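Local coordinates for protein farnesyl diphosphate phosphatase YisP (Bacillus subtilis subsp. subtilis, PDB 3WE9) that hydrolyses farnesyl diphosphate to farnesol and diphosphate, a reaction that supports biofilm formation, and belongs to the phytoene/squalene synthase family, at residues A[37-42]-A[92-97]; A[48-53]-A[85-90]; A[98-103]-A[132-137]; A[20-23]-A[29-32]. All coordinates share one frame; numbering follows the deposited sequence.

Contact 1 (A[37-42]-A[92-97]); sequences PLKQRQ and RTFTLE
The ring of Phe94 reaches across from the end of helix 84-94 and meets the aliphatic parts of Lys39 and Gln40 in the first turn of helix 38-54. Lys39 comes obliquely, its CG 3.6 Å from Phe94 CZ. With Lys39 CG anti to the backbone N (chi1 -173°), the chain leaves its helix in the direction of Phe94 and then bends at chi3. At that bend Lys39 CD also touches the methyl of Thr93, 3.8 Å from CG2, while the hydroxyl of Thr93 turns back to the carbonyl of His89 in its own helix. Gln40 crosses the aromatic side chain at about a right angle: its CG lies 3.6 Å from Phe94 CE1, and the amide, its plane tilted by 51° against the ring, brings NE2 to the ring edge in plane, 3.9 Å from CE1. All of this is van der Waals packing between methylenes, a methyl, an amide and an aromatic ring at the protein surface. Ile139 of helix 118-140 touches both Phe94 and Gln40, Ala43 of helix 38-54 adds to the surroundings of Phe94, and Tyr229 of helix 228-250 packs on Gln40.

Contact 2 (A[48-53]-A[85-90]); sequences LSFCHT and KAFDHA
Phe50 and Phe87 form an aromatic pair that is neither stacked nor edge-to-face: the ring centroids lie 5.3 Å apart and the planes are inclined at 35°. The nearest atoms belong to the root of one side chain and the ring of the other, Phe87 CE2 coming obliquely against Phe50 CB at 3.9 Å. Phe50 CG is at 4.0 Å from the same CE2, and Phe50 CB is at 4.0 Å from Phe87 CD2. CG of each phenylalanine is anti to its backbone N, which turns both rings into the space between the helices, where the two side chains cross obliquely.

The pair joins helix 38-54 to helix 84-94 within the all-helical fold of the phytoene/squalene synthase family. Both rings also meet Phe101 of helix 98-107 edge-to-face, which makes a three-ring aromatic cluster where the three helices come together. Ile105 of that helix adds an aliphatic contact to Phe50.

The side-chain hydrogen bonds of Ser49 and Thr53 stay within helix 38-54. Ser49 O accepts two bonds, from the backbone N of Thr53 at 2.8 Å and from Thr53 OG1 at 3.1 Å. The second ties the threonine side chain to its own helix; the hydroxyl approaches from above the carbonyl plane, 42° out of it. Ser49 OG bonds likewise to Trp45 O, one turn earlier.

Contact 3 (A[98-103]-A[132-137]); sequences SEPFRE and AGLMLL
Met135 lays its side chain over a face of the Phe101 ring, with CG rather than the sulfur nearly above the centre: it lies 3.7 Å from the ring centroid and only 14° off the normal, a CH-pi contact. The sulfur sits farther out, 35° off the normal, where it makes an oblique Met-aromatic contact and comes within 3.5 Å of Phe101 CE1. Helices 98-107 and 118-140 form a nearly antiparallel pair in the all-helical squalene/phytoene synthase fold. The axes of the two segments approach to 8.4 Å with 155° between their directions, and the backbones draw closest at Pro100 and Met135, whose CA atoms are 5.9 Å apart.

Met135 CG is anti to the carbonyl carbon, and the chain runs on extended to the sulfur before bending at chi3; this carries it across the ring, CB near Phe101 CZ and CG also beside Pro100. The proline and methionine side chains slide past each other in opposite directions, with Pro100 CB 3.9 Å from Met135 CG. Pro100 CB also meets Leu134 CB at 4.0 Å. An alanine in place of Phe101 would probably leave Met135 without the surface under its CG and sulfur, less firmly fixed in its rotation, and open a gap beside Phe50 and Phe87. Val47 and Cys51 of helix 38-54 also pack on Met135. Beyond the sulfur, the methyl CE of Met135 reaches back toward the neighbouring helix and ends 3.7 Å from Pro100 O.

Contact 4 (A[20-23]-A[29-32]); sequences QIVG and CFKA
Phe30 spreads its ring against the backbone of Gly23, whose CA lies over one face, 3.9 Å from the ring centroid and 27° off the normal. This CH-pi contact is offset toward the rim on the CB side: Gly23 CA is 3.6 Å from Phe30 CG, and Gly23 N is 3.5 Å from Phe30 CD1. Val22 comes instead at the ring edge, near its plane, with CG1 4.0 Å from CD1, so one ring is touched on two differently turned sides by consecutive residues. The valine and phenylalanine side chains lie aslant. Phe30 CG is anti to the backbone N (chi1 -177°), which swings the ring toward the preceding helix.

Two consecutive helices, 6-25 and the short 27-33, are joined here by a tight turn in the all-helical fold. With a leucine in place of Phe30, the backbone of Gly23 would probably be left without the flat surface against it, and Trp45 of helix 38-54 without its ring partner. Val22 turns other parts of its surface to Leu48 and Ser49 of helix 38-54, while Cys29 and Ala32 touch His241 and Ala236 of helix 228-250.

From the N terminus, contact 4 closes first, a tight turn between helices 6-25 and 27-33. Contact 1 then opens at the start of helix 38-54 and closes at the end of helix 84-94; contact 2 is nested inside its loop, joining the same two helices across a span that includes the unmodelled residues 57-81. Contact 3 follows in series, pairing helices 98-107 and 118-140. Helix 38-54, shared by contacts 1 and 2, also packs against contacts 3 and 4: Val22 CG2 of contact 4 lies 3.5 Å from Ser49 OG of contact 2, and Cys51 SG of contact 2 lies 3.6 Å from Met135 SD of contact 3. Leu96 of segment 92-97 touches both Ala90 and Met135. Contacts 3 and 4 do not touch, their centres about 18 Å apart.

Contact 1 (A[37-42]-A[92-97])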
loop_
_atom_site.group_PDB
_atom_site.type_symbol
_atom_site.label_atom_id
_atom_site.label_comp_id
_atom_site.label_asym_id
_atom_site.label_seq_id
_atom_site.Cartn_x
_atom_site.Cartn_y
_atom_site.Cartn_z
ATOM N N PRO A 37 5.459 -7.002 16.961
ATOM C CA PRO A 37 5.616 -8.206 17.780
ATOM C C PRO A 37 4.999 -9.332 16.953
ATOM O O PRO A 37 4.134 -9.077 16.112
ATOM C CB PRO A 37 4.796 -7.884 19.028
ATOM C CG PRO A 37 4.986 -6.400 19.164
ATOM C CD PRO A 37 4.818 -5.922 17.732
ATOM N N LEU A 38 5.439 -10.563 17.189
ATOM C CA LEU A 38 4.958 -11.716 16.433
ATOM C C LEU A 38 3.449 -11.798 16.202
ATOM O O LEU A 38 2.996 -11.938 15.061
ATOM C CB LEU A 38 5.446 -13.011 17.097
ATOM C CG LEU A 38 5.122 -14.299 16.332
ATOM C CD1 LEU A 38 5.676 -14.202 14.912
ATOM C CD2 LEU A 38 5.715 -15.499 17.063
ATOM N N LYS A 39 2.668 -11.715 17.272
ATOM C CA LYS A 39 1.217 -11.808 17.138
ATOM C C LYS A 39 0.667 -10.780 16.147
ATOM O O LYS A 39 -0.104 -11.124 15.249
ATOM C CB LYS A 39 0.536 -11.634 18.499
ATOM C CG LYS A 39 -0.962 -11.897 18.454
ATOM C CD LYS A 39 -1.630 -11.619 19.792
ATOM C CE LYS A 39 -1.205 -12.611 20.852
ATOM N NZ LYS A 39 -1.792 -12.253 22.180
ATOM N N GLN A 40 1.060 -9.520 16.310
ATOM C CA GLN A 40 0.606 -8.470 15.404
ATOM C C GLN A 40 1.168 -8.675 13.986
ATOM O O GLN A 40 0.461 -8.505 12.995
ATOM C CB GLN A 40 1.026 -7.095 15.939
ATOM C CG GLN A 40 0.175 -6.572 17.099
ATOM C CD GLN A 40 0.607 -7.087 18.464
ATOM O OE1 GLN A 40 1.432 -7.992 18.578
ATOM N NE2 GLN A 40 0.040 -6.503 19.512
ATOM N N ARG A 41 2.443 -9.042 13.907
ATOM C CA ARG A 41 3.124 -9.266 12.627
ATOM C C ARG A 41 2.379 -10.287 11.771
ATOM O O ARG A 41 2.040 -10.028 10.610
ATOM C CB ARG A 41 4.552 -9.765 12.887
ATOM C CG ARG A 41 5.429 -9.928 11.647
ATOM C CD ARG A 41 6.736 -10.620 12.022
ATOM N NE ARG A 41 7.317 -10.031 13.227
ATOM C CZ ARG A 41 8.028 -10.707 14.126
ATOM N NH1 ARG A 41 8.256 -12.004 13.963
ATOM N NH2 ARG A 41 8.496 -10.090 15.200
ATOM N N GLN A 42 2.127 -11.455 12.351
ATOM C CA GLN A 42 1.431 -12.510 11.630
ATOM C C GLN A 42 0.030 -12.083 11.228
ATOM O O GLN A 42 -0.434 -12.401 10.130
ATOM C CB GLN A 42 1.408 -13.787 12.477
ATOM C CG GLN A 42 2.806 -14.369 12.654
ATOM C CD GLN A 42 2.812 -15.755 13.263
ATOM O OE1 GLN A 42 3.783 -16.500 13.124
ATOM N NE2 GLN A 42 1.734 -16.106 13.948
ATOM N N ARG A 92 -10.457 -12.646 15.018
ATOM C CA ARG A 92 -10.928 -12.847 16.382
ATOM C C ARG A 92 -9.947 -12.337 17.434
ATOM O O ARG A 92 -10.345 -11.896 18.512
ATOM C CB ARG A 92 -11.201 -14.334 16.615
ATOM C CG ARG A 92 -12.406 -14.878 15.859
ATOM C CD ARG A 92 -12.432 -16.396 15.926
ATOM N NE ARG A 92 -11.898 -16.849 17.201
ATOM C CZ ARG A 92 -10.792 -17.574 17.335
ATOM N NH1 ARG A 92 -10.095 -17.948 16.270
ATOM N NH2 ARG A 92 -10.370 -17.898 18.545
ATOM N N THR A 93 -8.663 -12.395 17.115
ATOM C CA THR A 93 -7.637 -11.954 18.043
ATOM C C THR A 93 -7.568 -10.440 18.204
ATOM O O THR A 93 -7.384 -9.936 19.319
ATOM C CB THR A 93 -6.251 -12.466 17.595
ATOM O OG1 THR A 93 -6.291 -13.894 17.471
ATOM C CG2 THR A 93 -5.178 -12.065 18.603
ATOM N N PHE A 94 -7.724 -9.717 17.097
ATOM C CA PHE A 94 -7.641 -8.259 17.121
ATOM C C PHE A 94 -8.956 -7.510 16.932
ATOM O O PHE A 94 -8.963 -6.284 16.799
ATOM C CB PHE A 94 -6.618 -7.803 16.079
ATOM C CG PHE A 94 -5.210 -8.178 16.435
ATOM C CD1 PHE A 94 -4.485 -7.410 17.344
ATOM C CD2 PHE A 94 -4.633 -9.336 15.915
ATOM C CE1 PHE A 94 -3.201 -7.791 17.738
ATOM C CE2 PHE A 94 -3.348 -9.731 16.301
ATOM C CZ PHE A 94 -2.631 -8.955 17.215
ATOM N N THR A 95 -10.061 -8.253 16.938
ATOM C CA THR A 95 -11.387 -7.668 16.768
ATOM C C THR A 95 -11.398 -6.742 15.551
ATOM O O THR A 95 -11.707 -5.553 15.657
ATOM C CB THR A 95 -11.800 -6.882 18.028
ATOM O OG1 THR A 95 -11.653 -7.721 19.181
ATOM C CG2 THR A 95 -13.252 -6.432 17.924
ATOM N N LEU A 96 -11.055 -7.299 14.396
ATOM C CA LEU A 96 -11.011 -6.534 13.151
ATOM C C LEU A 96 -12.423 -6.220 12.656
ATOM O O LEU A 96 -13.385 -6.902 13.024
ATOM C CB LEU A 96 -10.245 -7.318 12.081
ATOM C CG LEU A 96 -8.808 -7.723 12.450
ATOM C CD1 LEU A 96 -8.182 -8.495 11.300
ATOM C CD2 LEU A 96 -7.984 -6.487 12.784
ATOM N N GLU A 97 -12.540 -5.188 11.825
ATOM C CA GLU A 97 -13.836 -4.780 11.288
ATOM C C GLU A 97 -14.064 -5.311 9.877
ATOM O O GLU A 97 -13.155 -5.306 9.047
ATOM C CB GLU A 97 -13.938 -3.259 11.286
ATOM C CG GLU A 97 -13.659 -2.635 12.634
ATOM C CD GLU A 97 -14.020 -1.171 12.666
ATOM O OE1 GLU A 97 -13.520 -0.414 11.800
ATOM O OE2 GLU A 97 -14.806 -0.778 13.554
#

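Contact 2 (A[48-53]-A[85-90])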
loop_
_atom_site.group_PDB
_atom_site.type_symbol
_atom_site.label_atom_id
_atom_site.label_comp_id
_atom_site.label_asym_id
_atom_site.label_seq_id
_atom_site.Cartn_x
_atom_site.Cartn_y
_atom_site.Cartn_z
ATOM N N LEU A 48 -2.784 -8.530 4.716
ATOM C CA LEU A 48 -2.233 -8.188 3.408
ATOM C C LEU A 48 -2.288 -9.356 2.420
ATOM O O LEU A 48 -2.397 -9.143 1.214
ATOM C CB LEU A 48 -0.797 -7.674 3.549
ATOM C CG LEU A 48 -0.647 -6.354 4.317
ATOM C CD1 LEU A 48 0.774 -5.835 4.152
ATOM C CD2 LEU A 48 -1.643 -5.328 3.797
ATOM N N SER A 49 -2.201 -10.583 2.925
ATOM C CA SER A 49 -2.292 -11.753 2.056
ATOM C C SER A 49 -3.697 -11.744 1.460
ATOM O O SER A 49 -3.883 -12.008 0.267
ATOM C CB SER A 49 -2.070 -13.046 2.847
ATOM O OG SER A 49 -0.708 -13.198 3.205
ATOM N N PHE A 50 -4.678 -11.437 2.308
ATOM C CA PHE A 50 -6.070 -11.351 1.891
ATOM C C PHE A 50 -6.180 -10.331 0.762
ATOM O O PHE A 50 -6.802 -10.592 -0.267
ATOM C CB PHE A 50 -6.953 -10.903 3.060
ATOM C CG PHE A 50 -8.313 -10.420 2.639
ATOM C CD1 PHE A 50 -9.328 -11.323 2.335
ATOM C CD2 PHE A 50 -8.566 -9.056 2.510
ATOM C CE1 PHE A 50 -10.576 -10.874 1.909
ATOM C CE2 PHE A 50 -9.806 -8.594 2.084
ATOM C CZ PHE A 50 -10.815 -9.506 1.781
ATOM N N CYS A 51 -5.577 -9.165 0.969
ATOM C CA CYS A 51 -5.596 -8.103 -0.029
ATOM C C CYS A 51 -4.998 -8.576 -1.353
ATOM O O CYS A 51 -5.608 -8.408 -2.412
ATOM C CB CYS A 51 -4.834 -6.877 0.488
ATOM S SG CYS A 51 -5.688 -5.985 1.825
ATOM N N HIS A 52 -3.808 -9.169 -1.292
ATOM C CA HIS A 52 -3.145 -9.667 -2.492
ATOM C C HIS A 52 -4.032 -10.684 -3.202
ATOM O O HIS A 52 -4.267 -10.580 -4.409
ATOM C CB HIS A 52 -1.810 -10.328 -2.141
ATOM C CG HIS A 52 -1.105 -10.926 -3.321
ATOM N ND1 HIS A 52 -0.563 -10.158 -4.330
ATOM C CD2 HIS A 52 -0.872 -12.215 -3.663
ATOM C CE1 HIS A 52 -0.026 -10.949 -5.243
ATOM N NE2 HIS A 52 -0.200 -12.202 -4.862
ATOM N N THR A 53 -4.522 -11.663 -2.445
ATOM C CA THR A 53 -5.384 -12.707 -2.992
ATOM C C THR A 53 -6.595 -12.126 -3.708
ATOM O O THR A 53 -6.897 -12.503 -4.842
ATOM C CB THR A 53 -5.880 -13.663 -1.883
ATOM O OG1 THR A 53 -4.779 -14.433 -1.389
ATOM C CG2 THR A 53 -6.948 -14.608 -2.424
ATOM N N LYS A 85 -8.090 -19.829 7.685
ATOM C CA LYS A 85 -7.890 -20.244 9.068
ATOM C C LYS A 85 -7.100 -19.175 9.819
ATOM O O LYS A 85 -7.473 -18.776 10.921
ATOM C CB LYS A 85 -7.135 -21.576 9.116
ATOM C CG LYS A 85 -7.730 -22.654 8.227
ATOM C CD LYS A 85 -6.862 -23.902 8.200
ATOM C CE LYS A 85 -7.257 -24.815 7.047
ATOM N NZ LYS A 85 -6.419 -26.044 6.975
ATOM N N ALA A 86 -6.010 -18.718 9.212
ATOM C CA ALA A 86 -5.167 -17.695 9.818
ATOM C C ALA A 86 -5.893 -16.357 9.842
ATOM O O ALA A 86 -5.741 -15.574 10.780
ATOM C CB ALA A 86 -3.864 -17.567 9.042
ATOM N N PHE A 87 -6.690 -16.100 8.809
ATOM C CA PHE A 87 -7.432 -14.849 8.734
ATOM C C PHE A 87 -8.507 -14.764 9.813
ATOM O O PHE A 87 -8.700 -13.707 10.418
ATOM C CB PHE A 87 -8.062 -14.682 7.349
ATOM C CG PHE A 87 -8.734 -13.361 7.155
ATOM C CD1 PHE A 87 -10.075 -13.193 7.486
ATOM C CD2 PHE A 87 -8.014 -12.267 6.678
ATOM C CE1 PHE A 87 -10.692 -11.956 7.345
ATOM C CE2 PHE A 87 -8.622 -11.026 6.534
ATOM C CZ PHE A 87 -9.967 -10.871 6.869
ATOM N N ASP A 88 -9.211 -15.869 10.052
ATOM C CA ASP A 88 -10.241 -15.875 11.085
ATOM C C ASP A 88 -9.582 -15.698 12.445
ATOM O O ASP A 88 -10.124 -15.034 13.325
ATOM C CB ASP A 88 -11.028 -17.185 11.084
ATOM C CG ASP A 88 -11.993 -17.278 12.261
ATOM O OD1 ASP A 88 -12.912 -16.432 12.355
ATOM O OD2 ASP A 88 -11.829 -18.192 13.098
ATOM N N HIS A 89 -8.411 -16.304 12.618
ATOM C CA HIS A 89 -7.695 -16.188 13.879
ATOM C C HIS A 89 -7.350 -14.723 14.135
ATOM O O HIS A 89 -7.581 -14.200 15.227
ATOM C CB HIS A 89 -6.405 -17.008 13.856
ATOM C CG HIS A 89 -5.581 -16.853 15.097
ATOM N ND1 HIS A 89 -5.822 -17.571 16.250
ATOM C CD2 HIS A 89 -4.549 -16.023 15.380
ATOM C CE1 HIS A 89 -4.974 -17.191 17.188
ATOM N NE2 HIS A 89 -4.190 -16.253 16.687
ATOM N N ALA A 90 -6.781 -14.070 13.122
ATOM C CA ALA A 90 -6.399 -12.664 13.233
ATOM C C ALA A 90 -7.626 -11.809 13.528
ATOM O O ALA A 90 -7.594 -10.899 14.358
ATOM C CB ALA A 90 -5.745 -12.200 11.940
#

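Contact 3 (A[98-103]-A[132-137])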
loop_
_atom_site.group_PDB
_atom_site.type_symbol
_atom_site.label_atom_id
_atom_site.label_comp_id
_atom_site.label_asym_id
_atom_site.label_seq_id
_atom_site.Cartn_x
_atom_site.Cartn_y
_atom_site.Cartn_z
ATOM N N SER A 98 -15.290 -5.754 9.608
ATOM C CA SER A 98 -15.640 -6.316 8.306
ATOM C C SER A 98 -15.776 -5.316 7.154
ATOM O O SER A 98 -15.443 -5.635 6.016
ATOM C CB SER A 98 -16.937 -7.132 8.425
ATOM O OG SER A 98 -18.019 -6.317 8.839
ATOM N N GLU A 99 -16.256 -4.113 7.449
ATOM C CA GLU A 99 -16.463 -3.085 6.422
ATOM C C GLU A 99 -15.301 -2.852 5.443
ATOM O O GLU A 99 -15.465 -3.008 4.231
ATOM C CB GLU A 99 -16.847 -1.753 7.078
ATOM C CG GLU A 99 -18.243 -1.715 7.710
ATOM C CD GLU A 99 -18.428 -2.740 8.818
ATOM O OE1 GLU A 99 -17.542 -2.842 9.696
ATOM O OE2 GLU A 99 -19.468 -3.436 8.819
ATOM N N PRO A 100 -14.113 -2.474 5.948
ATOM C CA PRO A 100 -12.988 -2.244 5.030
ATOM C C PRO A 100 -12.658 -3.432 4.122
ATOM O O PRO A 100 -12.226 -3.250 2.982
ATOM C CB PRO A 100 -11.838 -1.880 5.973
ATOM C CG PRO A 100 -12.205 -2.576 7.257
ATOM C CD PRO A 100 -13.690 -2.316 7.350
ATOM N N PHE A 101 -12.863 -4.644 4.627
ATOM C CA PHE A 101 -12.593 -5.838 3.837
ATOM C C PHE A 101 -13.600 -5.930 2.692
ATOM O O PHE A 101 -13.246 -6.306 1.569
ATOM C CB PHE A 101 -12.665 -7.084 4.723
ATOM C CG PHE A 101 -11.551 -7.173 5.725
ATOM C CD1 PHE A 101 -10.293 -7.647 5.352
ATOM C CD2 PHE A 101 -11.744 -6.741 7.029
ATOM C CE1 PHE A 101 -9.239 -7.686 6.272
ATOM C CE2 PHE A 101 -10.702 -6.772 7.956
ATOM C CZ PHE A 101 -9.447 -7.246 7.578
ATOM N N ARG A 102 -14.851 -5.579 2.979
ATOM C CA ARG A 102 -15.896 -5.605 1.961
ATOM C C ARG A 102 -15.556 -4.535 0.932
ATOM O O ARG A 102 -15.530 -4.795 -0.271
ATOM C CB ARG A 102 -17.261 -5.297 2.583
ATOM C CG ARG A 102 -17.665 -6.240 3.705
ATOM C CD ARG A 102 -18.962 -5.777 4.354
ATOM N NE ARG A 102 -19.320 -6.581 5.520
ATOM C CZ ARG A 102 -19.548 -7.889 5.484
ATOM N NH1 ARG A 102 -19.456 -8.553 4.338
ATOM N NH2 ARG A 102 -19.875 -8.536 6.595
ATOM N N GLU A 103 -15.291 -3.330 1.428
ATOM C CA GLU A 103 -14.934 -2.195 0.584
ATOM C C GLU A 103 -13.861 -2.582 -0.424
ATOM O O GLU A 103 -14.003 -2.337 -1.622
ATOM C CB GLU A 103 -14.430 -1.042 1.452
ATOM C CG GLU A 103 -15.485 -0.018 1.819
ATOM C CD GLU A 103 -15.632 1.059 0.760
ATOM O OE1 GLU A 103 -16.045 0.735 -0.377
ATOM O OE2 GLU A 103 -15.322 2.232 1.065
ATOM N N ALA A 132 -7.215 -0.868 3.312
ATOM C CA ALA A 132 -6.212 -1.753 3.900
ATOM C C ALA A 132 -5.677 -1.110 5.179
ATOM O O ALA A 132 -5.420 -1.792 6.176
ATOM C CB ALA A 132 -5.076 -1.996 2.907
ATOM N N GLY A 133 -5.513 0.208 5.146
ATOM C CA GLY A 133 -5.027 0.914 6.316
ATOM C C GLY A 133 -5.996 0.745 7.471
ATOM O O GLY A 133 -5.591 0.547 8.617
ATOM N N LEU A 134 -7.290 0.828 7.176
ATOM C CA LEU A 134 -8.304 0.666 8.212
ATOM C C LEU A 134 -8.322 -0.791 8.683
ATOM O O LEU A 134 -8.530 -1.063 9.859
ATOM C CB LEU A 134 -9.683 1.070 7.681
ATOM C CG LEU A 134 -10.782 1.229 8.737
ATOM C CD1 LEU A 134 -10.346 2.249 9.790
ATOM C CD2 LEU A 134 -12.081 1.682 8.059
ATOM N N MET A 135 -8.108 -1.727 7.763
ATOM C CA MET A 135 -8.079 -3.147 8.120
ATOM C C MET A 135 -7.031 -3.380 9.208
ATOM O O MET A 135 -7.264 -4.101 10.177
ATOM C CB MET A 135 -7.678 -4.005 6.924
ATOM C CG MET A 135 -8.664 -4.089 5.780
ATOM S SD MET A 135 -7.899 -5.040 4.454
ATOM C CE MET A 135 -8.657 -4.256 2.989
ATOM N N LEU A 136 -5.870 -2.760 9.018
ATOM C CA LEU A 136 -4.739 -2.898 9.928
ATOM C C LEU A 136 -4.773 -2.094 11.219
ATOM O O LEU A 136 -4.044 -2.412 12.154
ATOM C CB LEU A 136 -3.447 -2.543 9.189
ATOM C CG LEU A 136 -3.061 -3.407 7.984
ATOM C CD1 LEU A 136 -1.853 -2.784 7.297
ATOM C CD2 LEU A 136 -2.752 -4.835 8.431
ATOM N N LEU A 137 -5.600 -1.055 11.269
ATOM C CA LEU A 137 -5.662 -0.187 12.447
ATOM C C LEU A 137 -5.699 -0.895 13.804
ATOM O O LEU A 137 -4.904 -0.581 14.692
ATOM C CB LEU A 137 -6.852 0.776 12.338
ATOM C CG LEU A 137 -6.976 1.833 13.442
ATOM C CD1 LEU A 137 -5.709 2.674 13.501
ATOM C CD2 LEU A 137 -8.190 2.715 13.175
#

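Contact 4 (A[20-23]-A[29-32])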
loop_
_atom_site.group_PDB
_atom_site.type_symbol
_atom_site.label_atom_id
_atom_site.label_comp_id
_atom_site.label_asym_id
_atom_site.label_seq_id
_atom_site.Cartn_x
_atom_site.Cartn_y
_atom_site.Cartn_z
ATOM N N GLN A 20 5.004 -15.782 3.586
ATOM C CA GLN A 20 5.765 -16.105 2.379
ATOM C C GLN A 20 5.224 -15.247 1.238
ATOM O O GLN A 20 5.981 -14.670 0.458
ATOM C CB GLN A 20 5.585 -17.583 2.024
ATOM C CG GLN A 20 5.789 -18.551 3.180
ATOM C CD GLN A 20 7.237 -18.963 3.371
ATOM O OE1 GLN A 20 8.120 -18.121 3.539
ATOM N NE2 GLN A 20 7.485 -20.270 3.350
ATOM N N ILE A 21 3.899 -15.179 1.157
ATOM C CA ILE A 21 3.199 -14.400 0.141
ATOM C C ILE A 21 3.566 -12.922 0.196
ATOM O O ILE A 21 4.071 -12.359 -0.777
ATOM C CB ILE A 21 1.662 -14.522 0.316
ATOM C CG1 ILE A 21 1.202 -15.929 -0.077
ATOM C CG2 ILE A 21 0.948 -13.461 -0.507
ATOM C CD1 ILE A 21 -0.294 -16.149 0.065
ATOM N N VAL A 22 3.303 -12.291 1.336
ATOM C CA VAL A 22 3.601 -10.875 1.493
ATOM C C VAL A 22 5.080 -10.621 1.247
ATOM O O VAL A 22 5.451 -9.637 0.612
ATOM C CB VAL A 22 3.221 -10.372 2.913
ATOM C CG1 VAL A 22 3.521 -8.887 3.035
ATOM C CG2 VAL A 22 1.743 -10.642 3.184
ATOM N N GLY A 23 5.924 -11.517 1.745
ATOM C CA GLY A 23 7.353 -11.352 1.565
ATOM C C GLY A 23 7.749 -11.380 0.101
ATOM O O GLY A 23 8.741 -10.768 -0.298
ATOM N N CYS A 29 6.966 -3.669 2.346
ATOM C CA CYS A 29 5.962 -3.691 3.406
ATOM C C CYS A 29 6.265 -4.811 4.396
ATOM O O CYS A 29 6.162 -4.619 5.608
ATOM C CB CYS A 29 4.559 -3.889 2.819
ATOM S SG CYS A 29 3.922 -2.465 1.885
ATOM N N PHE A 30 6.638 -5.975 3.870
ATOM C CA PHE A 30 6.957 -7.130 4.698
ATOM C C PHE A 30 8.061 -6.732 5.661
ATOM O O PHE A 30 8.044 -7.088 6.840
ATOM C CB PHE A 30 7.435 -8.298 3.832
ATOM C CG PHE A 30 7.722 -9.554 4.608
ATOM C CD1 PHE A 30 6.691 -10.424 4.958
ATOM C CD2 PHE A 30 9.023 -9.864 4.999
ATOM C CE1 PHE A 30 6.953 -11.587 5.688
ATOM C CE2 PHE A 30 9.295 -11.023 5.729
ATOM C CZ PHE A 30 8.257 -11.887 6.073
ATOM N N LYS A 31 9.027 -5.984 5.141
ATOM C CA LYS A 31 10.150 -5.525 5.938
ATOM C C LYS A 31 9.672 -4.568 7.031
ATOM O O LYS A 31 10.118 -4.644 8.176
ATOM C CB LYS A 31 11.171 -4.821 5.039
ATOM C CG LYS A 31 12.420 -4.370 5.767
ATOM C CD LYS A 31 13.129 -5.552 6.400
ATOM C CE LYS A 31 14.310 -5.107 7.240
ATOM N NZ LYS A 31 14.922 -6.261 7.960
ATOM N N ALA A 32 8.764 -3.669 6.670
ATOM C CA ALA A 32 8.226 -2.704 7.626
ATOM C C ALA A 32 7.450 -3.420 8.731
ATOM O O ALA A 32 7.540 -3.056 9.905
ATOM C CB ALA A 32 7.314 -1.712 6.910
#